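Local structure of protein ElaA (Pseudomonas aeruginosa, 1XEB) at residues Gln23-Val28 against Gly42-Gly47; Thr6-Ala11 against Leu15-Ala20; Arg65-Val70 against Gln75-Arg80; Leu52-Trp55 against Leu61-Leu64; Val30-Cys35 against Ala86-Gly91. The protein probably transfers an acetyl group from acetyl-coenzyme A to an amine acceptor, as a member of the GNAT N-acetyltransferases. All coordinates share one frame; numbering follows the deposited sequence.

Contact 1. Residues Gln23-Val28 against Gly42-Gly47; sequences QLRTEV and GLDLVG
R25 and D44 meet as a paired salt bridge, the guanidinium and the carboxylate arriving from opposite directions and joining end-on. R25 NH2 gives the shorter and straighter bond, 2.7 Å to D44 OD2 at 173°; D44 OD2 lies in the R25 guanidinium plane, while R25 NH2 meets it on the syn side, somewhat out of the carboxylate plane. The second bond, R25 NH1 to D44 OD1 at 3.1 Å, uses the syn lone pair of that oxygen. The two flat groups are turned 35° against each other, so the pairing is two-pronged without being coplanar. A bend at chi3 (44°) of R25 swings the guanidinium across to the loop. Both residues are buried, and R25 NE has a second partner in the carboxylate of E39, while D44 OD2 also forms a long, weak ion pair with R65. Around this tight charged centre the two backbones stay apart, R25 CA to D44 CA being 12.0 Å, and only these two side chains meet across the segments; the outer side of the loop, at G42 and L45, is exposed. The arrangement is a bidentate arginine-carboxylate bridge tying helix 15-32 of the GNAT fold to the loop that leads into strand 50-56.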
# COMPACT_ATOMS: atom_id res chain seq x y z
N GLN A 23 -11.23 4.59 -6.17
CA GLN A 23 -11.14 5.43 -7.34
C GLN A 23 -9.70 5.88 -7.61
O GLN A 23 -9.29 6.01 -8.77
CB GLN A 23 -12.02 6.64 -7.15
CG GLN A 23 -12.25 7.39 -8.42
CD GLN A 23 -11.87 8.82 -8.27
OE1 GLN A 23 -10.92 9.30 -8.91
NE2 GLN A 23 -12.60 9.53 -7.41
N LEU A 24 -8.93 6.11 -6.55
CA LEU A 24 -7.54 6.53 -6.72
C LEU A 24 -6.72 5.35 -7.23
O LEU A 24 -5.89 5.48 -8.15
CB LEU A 24 -6.97 7.02 -5.38
CG LEU A 24 -5.48 7.39 -5.40
CD1 LEU A 24 -5.20 8.44 -6.46
CD2 LEU A 24 -5.07 7.90 -4.02
N ARG A 25 -6.98 4.19 -6.65
CA ARG A 25 -6.28 2.97 -7.03
C ARG A 25 -6.51 2.59 -8.49
O ARG A 25 -5.58 2.17 -9.20
CB ARG A 25 -6.70 1.83 -6.09
CG ARG A 25 -5.93 1.82 -4.78
CD ARG A 25 -6.59 0.96 -3.73
NE ARG A 25 -7.05 -0.34 -4.24
CZ ARG A 25 -7.61 -1.26 -3.47
NH1 ARG A 25 -8.02 -2.42 -3.98
NH2 ARG A 25 -7.76 -1.01 -2.17
N THR A 26 -7.75 2.77 -8.94
CA THR A 26 -8.10 2.45 -10.31
C THR A 26 -7.45 3.44 -11.26
O THR A 26 -6.93 3.07 -12.32
CB THR A 26 -9.63 2.51 -10.52
OG1 THR A 26 -10.27 1.54 -9.69
CG2 THR A 26 -9.96 2.23 -11.96
N GLU A 27 -7.49 4.71 -10.86
CA GLU A 27 -6.91 5.75 -11.69
C GLU A 27 -5.44 5.50 -11.98
O GLU A 27 -4.99 5.68 -13.10
CB GLU A 27 -7.09 7.10 -11.01
CG GLU A 27 -6.42 8.27 -11.71
CD GLU A 27 -6.68 9.57 -10.99
OE1 GLU A 27 -7.79 10.13 -11.16
OE2 GLU A 27 -5.79 10.02 -10.23
N VAL A 28 -4.70 5.07 -10.96
CA VAL A 28 -3.28 4.81 -11.14
C VAL A 28 -2.92 3.41 -11.64
O VAL A 28 -2.25 3.29 -12.65
CB VAL A 28 -2.51 5.11 -9.85
CG1 VAL A 28 -1.03 4.79 -10.01
CG2 VAL A 28 -2.69 6.59 -9.51
N GLY A 42 -11.14 -8.13 -3.36
CA GLY A 42 -11.67 -8.87 -2.21
C GLY A 42 -10.88 -8.86 -0.91
O GLY A 42 -11.34 -9.44 0.09
N LEU A 43 -9.71 -8.23 -0.86
CA LEU A 43 -8.94 -8.23 0.38
C LEU A 43 -9.14 -6.93 1.16
O LEU A 43 -8.53 -6.73 2.23
CB LEU A 43 -7.45 -8.42 0.09
CG LEU A 43 -7.13 -9.69 -0.69
CD1 LEU A 43 -5.67 -9.66 -1.10
CD2 LEU A 43 -7.44 -10.92 0.16
N ASP A 44 -10.01 -6.08 0.64
CA ASP A 44 -10.27 -4.78 1.25
C ASP A 44 -11.17 -4.76 2.47
O ASP A 44 -10.94 -3.98 3.38
CB ASP A 44 -10.83 -3.82 0.21
CG ASP A 44 -9.80 -3.41 -0.81
OD1 ASP A 44 -9.95 -3.75 -2.01
OD2 ASP A 44 -8.82 -2.74 -0.43
N LEU A 45 -12.19 -5.61 2.50
CA LEU A 45 -13.11 -5.62 3.65
C LEU A 45 -13.13 -6.95 4.42
O LEU A 45 -14.20 -7.49 4.69
CB LEU A 45 -14.54 -5.31 3.18
CG LEU A 45 -14.71 -4.23 2.11
CD1 LEU A 45 -16.20 -4.13 1.74
CD2 LEU A 45 -14.17 -2.89 2.61
N VAL A 46 -11.96 -7.46 4.77
CA VAL A 46 -11.89 -8.72 5.52
C VAL A 46 -10.88 -8.63 6.64
O VAL A 46 -9.99 -7.77 6.60
CB VAL A 46 -11.49 -9.90 4.61
CG1 VAL A 46 -12.59 -10.18 3.59
CG2 VAL A 46 -10.14 -9.58 3.92
N GLY A 47 -11.01 -9.53 7.61
CA GLY A 47 -10.11 -9.57 8.76
C GLY A 47 -9.85 -8.19 9.34
O GLY A 47 -10.79 -7.48 9.71

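Contact 2. Residues Thr6-Ala11 against Leu15-Ala20; sequences TCKHHA and LKELYA
K8 and E17 meet chiefly through their charged ends, an ammonium group set against a carboxylate. K8 NZ lies 2.8 Å from E17 OE2, which receives it on its syn lone pair; the other oxygen, E17 OE1, stands 3.3 Å from K8 NZ and adds a weak bond. The ammonium therefore sits unevenly across the carboxylate, favouring one oxygen. The two chains cross at about a right angle, and their conformations differ. In K8, chi1 of -58° and an extended chi2 place CD beside the carboxylate, K8 CD to E17 OE1 being 3.8 Å, and a bend at chi3 (67°) then turns CE and NZ onto E17 OE2. E17 CG is anti to the carbonyl carbon, and the extended chain beyond it holds the carboxylate out from the first turn of the helix, across the lysine's path. A negative group beside a helix N-terminus would probably be favoured by the helix dipole. Each partner is also held locally: K8 NZ bonds to D12 O and E17 OE2 accepts from T14 N, so the bridge spans the short link between strand and helix. Within 6-11, H9 ND1 accepts the A11 N-H at 3.0 Å, the donor lying in the imidazole plane; H9 NE2 bonds to D48, which fixes the ring's rotation. The contact lies at the surface, where strand 4-9, paired antiparallel with strand 50-56, leads through a short 3-10 segment and loop to helix 15-32; A20 of that helix rests on W55 of the neighbouring strand.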
# COMPACT_ATOMS: atom_id res chain seq x y z
N THR A 6 -4.90 9.52 8.02
CA THR A 6 -5.82 8.65 8.73
C THR A 6 -5.55 7.17 8.42
O THR A 6 -5.27 6.80 7.28
CB THR A 6 -7.29 9.01 8.39
OG1 THR A 6 -8.14 7.95 8.83
CG2 THR A 6 -7.48 9.21 6.90
N CYS A 7 -5.60 6.34 9.46
CA CYS A 7 -5.38 4.91 9.28
C CYS A 7 -6.55 4.19 9.93
O CYS A 7 -6.59 4.04 11.14
CB CYS A 7 -4.09 4.45 9.93
SG CYS A 7 -3.78 2.71 9.56
N LYS A 8 -7.48 3.74 9.10
CA LYS A 8 -8.66 3.09 9.62
C LYS A 8 -8.79 1.61 9.31
O LYS A 8 -8.30 1.10 8.30
CB LYS A 8 -9.90 3.82 9.09
CG LYS A 8 -9.96 5.30 9.44
CD LYS A 8 -11.15 6.03 8.78
CE LYS A 8 -12.50 5.57 9.32
NZ LYS A 8 -13.65 6.38 8.77
N HIS A 9 -9.49 0.94 10.20
CA HIS A 9 -9.81 -0.47 10.06
C HIS A 9 -10.89 -0.43 8.99
O HIS A 9 -11.68 0.52 8.93
CB HIS A 9 -10.37 -0.99 11.38
CG HIS A 9 -10.63 -2.46 11.40
ND1 HIS A 9 -11.65 -3.04 10.68
CD2 HIS A 9 -10.02 -3.47 12.07
CE1 HIS A 9 -11.66 -4.34 10.91
NE2 HIS A 9 -10.68 -4.63 11.75
N HIS A 10 -10.96 -1.45 8.14
CA HIS A 10 -11.96 -1.46 7.08
C HIS A 10 -13.40 -1.38 7.58
O HIS A 10 -14.26 -0.83 6.90
CB HIS A 10 -11.80 -2.70 6.21
CG HIS A 10 -12.26 -3.96 6.86
ND1 HIS A 10 -13.57 -4.39 6.81
CD2 HIS A 10 -11.59 -4.89 7.58
CE1 HIS A 10 -13.68 -5.53 7.46
NE2 HIS A 10 -12.50 -5.86 7.94
N ALA A 11 -13.67 -1.93 8.76
CA ALA A 11 -15.02 -1.92 9.31
C ALA A 11 -15.50 -0.52 9.67
O ALA A 11 -16.68 -0.33 9.93
CB ALA A 11 -15.09 -2.82 10.52
N LEU A 15 -18.79 5.15 3.22
CA LEU A 15 -19.00 4.91 1.79
C LEU A 15 -18.13 5.86 0.95
O LEU A 15 -17.55 5.44 -0.05
CB LEU A 15 -20.47 5.11 1.40
CG LEU A 15 -21.55 4.16 1.92
CD1 LEU A 15 -22.90 4.63 1.39
CD2 LEU A 15 -21.27 2.74 1.47
N LYS A 16 -18.04 7.12 1.36
CA LYS A 16 -17.24 8.09 0.61
C LYS A 16 -15.77 7.66 0.48
O LYS A 16 -15.22 7.66 -0.61
CB LYS A 16 -17.31 9.47 1.28
CG LYS A 16 -18.73 10.06 1.32
CD LYS A 16 -19.15 10.53 2.73
CE LYS A 16 -19.34 9.35 3.72
NZ LYS A 16 -20.35 8.33 3.26
N GLU A 17 -15.16 7.31 1.62
CA GLU A 17 -13.77 6.87 1.70
C GLU A 17 -13.45 5.64 0.84
O GLU A 17 -12.50 5.65 0.06
CB GLU A 17 -13.42 6.58 3.17
CG GLU A 17 -13.20 7.82 4.03
CD GLU A 17 -13.19 7.54 5.53
OE1 GLU A 17 -12.73 8.42 6.30
OE2 GLU A 17 -13.65 6.45 5.94
N LEU A 18 -14.26 4.59 0.98
CA LEU A 18 -14.07 3.34 0.23
C LEU A 18 -14.08 3.68 -1.25
O LEU A 18 -13.23 3.23 -2.04
CB LEU A 18 -15.22 2.37 0.54
CG LEU A 18 -15.02 0.85 0.37
CD1 LEU A 18 -16.33 0.22 -0.11
CD2 LEU A 18 -13.89 0.57 -0.62
N TYR A 19 -15.06 4.47 -1.63
CA TYR A 19 -15.21 4.88 -3.01
C TYR A 19 -13.94 5.62 -3.41
O TYR A 19 -13.30 5.30 -4.42
CB TYR A 19 -16.45 5.75 -3.14
CG TYR A 19 -16.93 5.92 -4.55
CD1 TYR A 19 -16.54 7.02 -5.30
CD2 TYR A 19 -17.71 4.94 -5.15
CE1 TYR A 19 -16.90 7.14 -6.64
CE2 TYR A 19 -18.07 5.04 -6.48
CZ TYR A 19 -17.67 6.14 -7.22
OH TYR A 19 -18.02 6.24 -8.54
N ALA A 20 -13.55 6.60 -2.60
CA ALA A 20 -12.36 7.41 -2.89
C ALA A 20 -11.10 6.60 -3.08
O ALA A 20 -10.39 6.77 -4.07
CB ALA A 20 -12.14 8.45 -1.79

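Contact 3. Residues Arg65-Val70 against Gln75-Arg80; sequences RLLDPV and QVVIGR
R65 to L67 pair antiparallel with V77 to G79, the strand axes 4.7 Å apart and 153° between their directions, and the hydrogen-bonded pairs R65-G79 and L67-V77 alternate with the non-hydrogen-bonded pair L66-I78. The shortest of the four backbone bonds is L67 N to V77 O, 2.7 Å. L67 and V77 share one face, their CB atoms 3.9 Å apart, and L67 CD2 also reaches V77 CB, so the leucine covers the valine with both its stem and one methyl. On the opposite face L66 and I78 run side by side, and L66 CD2 comes to 3.5 Å from I78 CG1. R65 and R80 point the same way, R80 CG lying over one face of the R65 guanidinium, near its rim. A turn at chi2 (-66°) folds R80 so that its NH2 comes to 3.8 Å from R65 NH2, the two planes 43° apart. These cations are gathered around acid groups: R65 NH1 forms a salt bridge with D41 and R80 NE with E39. R80 has a positive phi, which interrupts the regular strand geometry at this end of the pairing. The hairpin is central in the sheet: strand 50-56 pairs with strand 59-67 and strand 113-118 runs parallel to strand 76-83, while helix 92-108 covers the L66 face and R25 and F29 of helix 15-32 meet the two arginines.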
# COMPACT_ATOMS: atom_id res chain seq x y z
N ARG A 65 -2.49 0.16 1.54
CA ARG A 65 -3.26 -0.83 2.27
C ARG A 65 -2.38 -1.77 3.09
O ARG A 65 -1.29 -2.18 2.66
CB ARG A 65 -4.09 -1.64 1.27
CG ARG A 65 -4.91 -2.74 1.90
CD ARG A 65 -5.73 -3.47 0.85
NE ARG A 65 -4.90 -4.23 -0.08
CZ ARG A 65 -5.40 -4.97 -1.07
NH1 ARG A 65 -6.72 -5.05 -1.24
NH2 ARG A 65 -4.58 -5.64 -1.88
N LEU A 66 -2.88 -2.11 4.28
CA LEU A 66 -2.21 -3.02 5.18
C LEU A 66 -3.07 -4.28 5.40
O LEU A 66 -4.19 -4.20 5.90
CB LEU A 66 -1.94 -2.31 6.51
CG LEU A 66 -0.96 -1.15 6.38
CD1 LEU A 66 -1.30 -0.02 7.33
CD2 LEU A 66 0.43 -1.65 6.64
N LEU A 67 -2.55 -5.44 5.01
CA LEU A 67 -3.28 -6.70 5.22
C LEU A 67 -2.77 -7.33 6.53
O LEU A 67 -1.56 -7.39 6.76
CB LEU A 67 -3.03 -7.65 4.05
CG LEU A 67 -3.67 -7.33 2.69
CD1 LEU A 67 -3.48 -5.88 2.36
CD2 LEU A 67 -3.06 -8.20 1.60
N ASP A 68 -3.68 -7.80 7.39
CA ASP A 68 -3.29 -8.40 8.67
C ASP A 68 -2.55 -9.73 8.54
O ASP A 68 -2.79 -10.51 7.62
CB ASP A 68 -4.49 -8.57 9.62
CG ASP A 68 -5.44 -9.66 9.19
OD1 ASP A 68 -6.52 -9.32 8.66
OD2 ASP A 68 -5.14 -10.87 9.38
N PRO A 69 -1.65 -10.00 9.50
CA PRO A 69 -0.83 -11.21 9.55
C PRO A 69 -1.49 -12.58 9.70
O PRO A 69 -1.02 -13.54 9.08
CB PRO A 69 0.17 -10.89 10.67
CG PRO A 69 -0.62 -10.03 11.58
CD PRO A 69 -1.34 -9.11 10.63
N VAL A 70 -2.56 -12.71 10.50
CA VAL A 70 -3.15 -14.04 10.61
C VAL A 70 -3.70 -14.50 9.25
O VAL A 70 -3.67 -15.69 8.94
CB VAL A 70 -4.26 -14.13 11.69
CG1 VAL A 70 -4.08 -13.02 12.70
CG2 VAL A 70 -5.64 -14.14 11.05
N GLN A 75 2.85 -12.45 8.28
CA GLN A 75 3.56 -11.28 7.79
C GLN A 75 2.51 -10.18 7.56
O GLN A 75 1.41 -10.48 7.10
CB GLN A 75 4.27 -11.58 6.46
CG GLN A 75 5.05 -12.90 6.36
CD GLN A 75 5.97 -12.97 5.12
OE1 GLN A 75 7.17 -12.63 5.20
NE2 GLN A 75 5.41 -13.40 3.98
N VAL A 76 2.81 -8.92 7.90
CA VAL A 76 1.84 -7.87 7.61
C VAL A 76 2.17 -7.53 6.16
O VAL A 76 3.33 -7.37 5.82
CB VAL A 76 2.01 -6.58 8.51
CG1 VAL A 76 2.31 -6.96 9.95
CG2 VAL A 76 3.07 -5.67 7.95
N VAL A 77 1.16 -7.47 5.30
CA VAL A 77 1.40 -7.18 3.90
C VAL A 77 1.01 -5.76 3.52
O VAL A 77 -0.12 -5.33 3.74
CB VAL A 77 0.64 -8.17 2.97
CG1 VAL A 77 0.88 -7.83 1.50
CG2 VAL A 77 1.09 -9.59 3.24
N ILE A 78 1.98 -5.04 2.97
CA ILE A 78 1.79 -3.65 2.53
C ILE A 78 1.61 -3.70 1.01
O ILE A 78 2.39 -4.33 0.33
CB ILE A 78 3.03 -2.81 2.88
CG1 ILE A 78 2.95 -2.35 4.32
CG2 ILE A 78 3.17 -1.63 1.95
CD1 ILE A 78 4.24 -1.73 4.80
N GLY A 79 0.58 -3.04 0.50
CA GLY A 79 0.35 -3.06 -0.93
C GLY A 79 -0.49 -1.88 -1.39
O GLY A 79 -0.85 -1.02 -0.58
N ARG A 80 -0.81 -1.86 -2.68
CA ARG A 80 -1.60 -0.79 -3.28
C ARG A 80 -1.05 0.60 -2.91
O ARG A 80 -1.81 1.53 -2.63
CB ARG A 80 -3.06 -0.93 -2.86
CG ARG A 80 -3.74 -2.17 -3.41
CD ARG A 80 -3.86 -2.06 -4.91
NE ARG A 80 -4.84 -2.99 -5.50
CZ ARG A 80 -4.63 -4.28 -5.71
NH1 ARG A 80 -5.59 -5.02 -6.26
NH2 ARG A 80 -3.48 -4.83 -5.39

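Contact 4. Residues Leu52-Trp55 against Leu61-Leu64; sequences LMAW and LAYL
Y63 packs against the L52 carbonyl and M53 from CB out to CE1, across an antiparallel pairing whose strand directions differ by 175°. Its CG is anti to the backbone N (chi1 169°), which lays the ring beside the L52 carbonyl. Y63 CB stands 3.9 Å from L52 O, and Y63 CG is at 3.8 Å from the same oxygen. Y63 CD1 makes the closest approach, 3.3 Å to L52 O, and also touches M53 CG, which lies in the ring plane at its edge, 3.9 Å away. Farther out, Y63 CE1 is still 4.0 Å from L52 O, and the hydroxyl at the tip hydrogen-bonds H51 ND1, with a weak bond from R25 NH2. M53, a selenomethionine, bends at chi3 and passes obliquely by the tyrosine. Within the two strands, the face of L52, A54, A62 and L64 is aliphatic: L52 CD2 meets L64 CG at 3.7 Å, and the methyls of A54 and A62 touch. At the far end L61 N bonds A54 O at 3.0 Å while A54 N bonds A62 O; L61 and A62 thus both face A54, a classic beta bulge. Chemically the contact is buried hydrocarbon laid over a backbone ladder: four bonds join the two strands, M53 and Y63 bond to T6 and V82 of the strands on their outer sides, and the histidine bond satisfies the buried Y63 hydroxyl.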
# COMPACT_ATOMS: atom_id res chain seq x y z
N LEU A 52 -4.56 3.28 5.00
CA LEU A 52 -3.87 4.51 5.32
C LEU A 52 -4.20 5.52 4.24
O LEU A 52 -4.03 5.26 3.05
CB LEU A 52 -2.36 4.28 5.37
CG LEU A 52 -1.56 5.55 5.70
CD1 LEU A 52 -1.81 5.93 7.14
CD2 LEU A 52 -0.08 5.31 5.44
N MSE A 53 -4.68 6.69 4.65
CA MSE A 53 -5.08 7.71 3.70
C MSE A 53 -4.56 9.10 4.09
O MSE A 53 -4.49 9.44 5.26
CB MSE A 53 -6.61 7.76 3.61
CG MSE A 53 -7.27 6.47 3.19
SE MSE A 53 -9.21 6.45 3.49
CE MSE A 53 -9.76 7.39 1.91
N ALA A 54 -4.19 9.88 3.08
CA ALA A 54 -3.73 11.24 3.27
C ALA A 54 -4.66 12.10 2.42
O ALA A 54 -4.76 11.92 1.20
CB ALA A 54 -2.29 11.39 2.80
N TRP A 55 -5.37 13.01 3.09
CA TRP A 55 -6.33 13.90 2.43
C TRP A 55 -5.93 15.38 2.41
O TRP A 55 -5.17 15.85 3.26
CB TRP A 55 -7.68 13.79 3.13
CG TRP A 55 -8.37 12.50 2.95
CD1 TRP A 55 -8.10 11.33 3.57
CD2 TRP A 55 -9.51 12.27 2.12
NE1 TRP A 55 -9.01 10.37 3.20
CE2 TRP A 55 -9.89 10.92 2.30
CE3 TRP A 55 -10.26 13.06 1.24
CZ2 TRP A 55 -10.98 10.35 1.64
CZ3 TRP A 55 -11.34 12.50 0.58
CH2 TRP A 55 -11.69 11.16 0.78
N LEU A 61 -5.02 12.14 -1.78
CA LEU A 61 -3.79 12.26 -2.56
C LEU A 61 -2.82 11.09 -2.45
O LEU A 61 -1.99 10.87 -3.34
CB LEU A 61 -3.08 13.56 -2.21
CG LEU A 61 -3.85 14.87 -2.39
CD1 LEU A 61 -2.87 16.03 -2.18
CD2 LEU A 61 -4.48 14.96 -3.78
N ALA A 62 -2.91 10.33 -1.36
CA ALA A 62 -2.03 9.20 -1.17
C ALA A 62 -2.75 8.13 -0.39
O ALA A 62 -3.57 8.44 0.49
CB ALA A 62 -0.76 9.62 -0.43
N TYR A 63 -2.41 6.88 -0.70
CA TYR A 63 -3.02 5.74 -0.07
C TYR A 63 -2.13 4.51 -0.08
O TYR A 63 -1.24 4.37 -0.92
CB TYR A 63 -4.32 5.39 -0.81
CG TYR A 63 -4.93 4.07 -0.42
CD1 TYR A 63 -5.86 3.98 0.61
CD2 TYR A 63 -4.56 2.90 -1.08
CE1 TYR A 63 -6.41 2.75 0.98
CE2 TYR A 63 -5.09 1.67 -0.71
CZ TYR A 63 -6.02 1.60 0.32
OH TYR A 63 -6.58 0.39 0.66
N LEU A 64 -2.35 3.64 0.90
CA LEU A 64 -1.67 2.36 0.96
C LEU A 64 -2.52 1.45 1.86
O LEU A 64 -3.21 1.90 2.79
CB LEU A 64 -0.22 2.47 1.45
CG LEU A 64 0.20 2.56 2.91
CD1 LEU A 64 -0.20 1.31 3.69
CD2 LEU A 64 1.72 2.74 2.94

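Contact 5. Residues Val30-Cys35 against Ala86-Gly91; sequences VVEQKC and AARGQG
E32 OE2 is gripped by both terminal nitrogens of R88, the first shell of this contact being a salt bridge focused on one oxygen. E32 OE2 receives R88 NH1 on its syn lone pair at 2.8 Å, with an angle of 157° at the hydrogen. R88 NH2 bonds the same E32 OE2 at 3.2 Å, but comes from above the carboxylate plane. The oxygen sits at the guanidinium edge, in its plane, whereas carboxylate and guanidinium planes are 62° apart; the grip is thus end-on and skewed. The next shell is the conformation of the two chains. E32 CG lies between its backbone N and carbonyl carbon (chi1 80°), and the rest of the chain runs extended toward the loop, while R88 is stretched out from CG to NE to meet it. Beyond that, R88 NE bonds S83 O, fixing the root of the guanidinium, and R88 also rests on V28. On the helix side the helix ends just after E32 in a Schellman motif: K34 has a positive phi, C35 N bonds V30 O at 2.8 Å, and K34 N bonds V31 O at 2.9 Å. A carboxylate near a helix C-terminus would probably gain from the cation beside it. R88 to G91 match the start of the GNAT R/Q-x-x-G-x-G/A signature, which in relatives binds coenzyme A pyrophosphate. The bridge joins the C-terminal end of helix 15-32 to the loop between strand 76-83 and helix 92-108.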
# COMPACT_ATOMS: atom_id res chain seq x y z
N VAL A 30 -4.98 0.96 -12.81
CA VAL A 30 -5.71 0.53 -14.00
C VAL A 30 -5.53 1.49 -15.17
O VAL A 30 -5.01 1.12 -16.22
CB VAL A 30 -7.22 0.40 -13.74
CG1 VAL A 30 -7.94 0.01 -15.03
CG2 VAL A 30 -7.48 -0.63 -12.68
N VAL A 31 -5.93 2.75 -15.00
CA VAL A 31 -5.84 3.70 -16.10
C VAL A 31 -4.48 4.21 -16.53
O VAL A 31 -4.00 3.90 -17.62
CB VAL A 31 -6.74 4.92 -15.85
CG1 VAL A 31 -6.71 5.86 -17.08
CG2 VAL A 31 -8.16 4.46 -15.55
N GLU A 32 -3.83 5.01 -15.69
CA GLU A 32 -2.55 5.53 -16.12
C GLU A 32 -1.51 4.45 -16.39
O GLU A 32 -0.60 4.65 -17.20
CB GLU A 32 -2.03 6.58 -15.13
CG GLU A 32 -1.37 6.08 -13.89
CD GLU A 32 -0.73 7.22 -13.11
OE1 GLU A 32 -1.48 8.14 -12.71
OE2 GLU A 32 0.51 7.20 -12.91
N GLN A 33 -1.66 3.29 -15.76
CA GLN A 33 -0.71 2.21 -15.99
C GLN A 33 -1.23 1.19 -17.02
O GLN A 33 -0.61 0.15 -17.25
CB GLN A 33 -0.35 1.52 -14.65
CG GLN A 33 0.56 2.40 -13.76
CD GLN A 33 0.99 1.71 -12.48
OE1 GLN A 33 0.55 0.60 -12.19
NE2 GLN A 33 1.84 2.37 -11.70
N LYS A 34 -2.36 1.52 -17.63
CA LYS A 34 -2.98 0.70 -18.67
C LYS A 34 -2.97 -0.78 -18.36
O LYS A 34 -2.47 -1.61 -19.14
CB LYS A 34 -2.28 0.99 -20.00
CG LYS A 34 -2.39 2.47 -20.39
CD LYS A 34 -1.38 2.88 -21.45
CE LYS A 34 -1.53 4.37 -21.78
NZ LYS A 34 -0.22 5.08 -21.83
N CYS A 35 -3.55 -1.11 -17.22
CA CYS A 35 -3.59 -2.47 -16.74
C CYS A 35 -5.02 -2.86 -16.38
O CYS A 35 -5.51 -2.54 -15.31
CB CYS A 35 -2.67 -2.59 -15.53
SG CYS A 35 -2.46 -4.26 -14.91
N ALA A 86 -0.81 14.31 -9.49
CA ALA A 86 -0.67 15.75 -9.29
C ALA A 86 0.15 16.13 -8.07
O ALA A 86 0.72 17.22 -8.00
CB ALA A 86 -2.05 16.39 -9.20
N ALA A 87 0.22 15.22 -7.10
CA ALA A 87 0.96 15.46 -5.87
C ALA A 87 2.26 14.65 -5.80
O ALA A 87 2.73 14.33 -4.72
CB ALA A 87 0.07 15.13 -4.69
N ARG A 88 2.84 14.33 -6.94
CA ARG A 88 4.06 13.54 -6.95
C ARG A 88 5.37 14.31 -6.99
O ARG A 88 5.41 15.48 -7.35
CB ARG A 88 4.04 12.55 -8.12
CG ARG A 88 3.02 11.46 -7.96
CD ARG A 88 3.01 10.54 -9.16
NE ARG A 88 1.94 9.56 -9.03
CZ ARG A 88 1.51 8.79 -10.02
NH1 ARG A 88 2.06 8.89 -11.23
NH2 ARG A 88 0.53 7.94 -9.80
N GLY A 89 6.44 13.61 -6.62
CA GLY A 89 7.75 14.22 -6.60
C GLY A 89 7.99 15.05 -5.35
O GLY A 89 9.06 15.63 -5.20
N GLN A 90 7.01 15.08 -4.45
CA GLN A 90 7.14 15.85 -3.22
C GLN A 90 7.42 14.98 -1.99
O GLN A 90 7.25 15.43 -0.85
CB GLN A 90 5.88 16.67 -2.98
CG GLN A 90 5.70 17.83 -3.95
CD GLN A 90 7.00 18.60 -4.20
OE1 GLN A 90 7.71 18.35 -5.18
NE2 GLN A 90 7.33 19.52 -3.29
N GLY A 91 7.85 13.74 -2.24
CA GLY A 91 8.15 12.83 -1.15
C GLY A 91 6.97 12.19 -0.42
O GLY A 91 7.09 11.86 0.76

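Helix 15-32 runs through contacts 2, 1 and 5, and contacts 3 and 4 lie on the adjoining sheet, sharing strand 59-67. Contacts 1 and 3, with centres 13 Å apart, meet where R25 NH1 comes to 3.6 Å from R80 NE, and the two arginines share the carboxylate of E39. Contact 2 joins contact 4 through T6 O and M53 N at 2.7 Å, and contact 1 through G47 O and H10 NE2 at 2.9 Å. Contact 5, about 22 Å from contact 3 between centres, carries the loop expected from the family to bind acetyl-coenzyme A; it touches contact 4 through L61 CD1 and A87 CB, 4.0 Å apart.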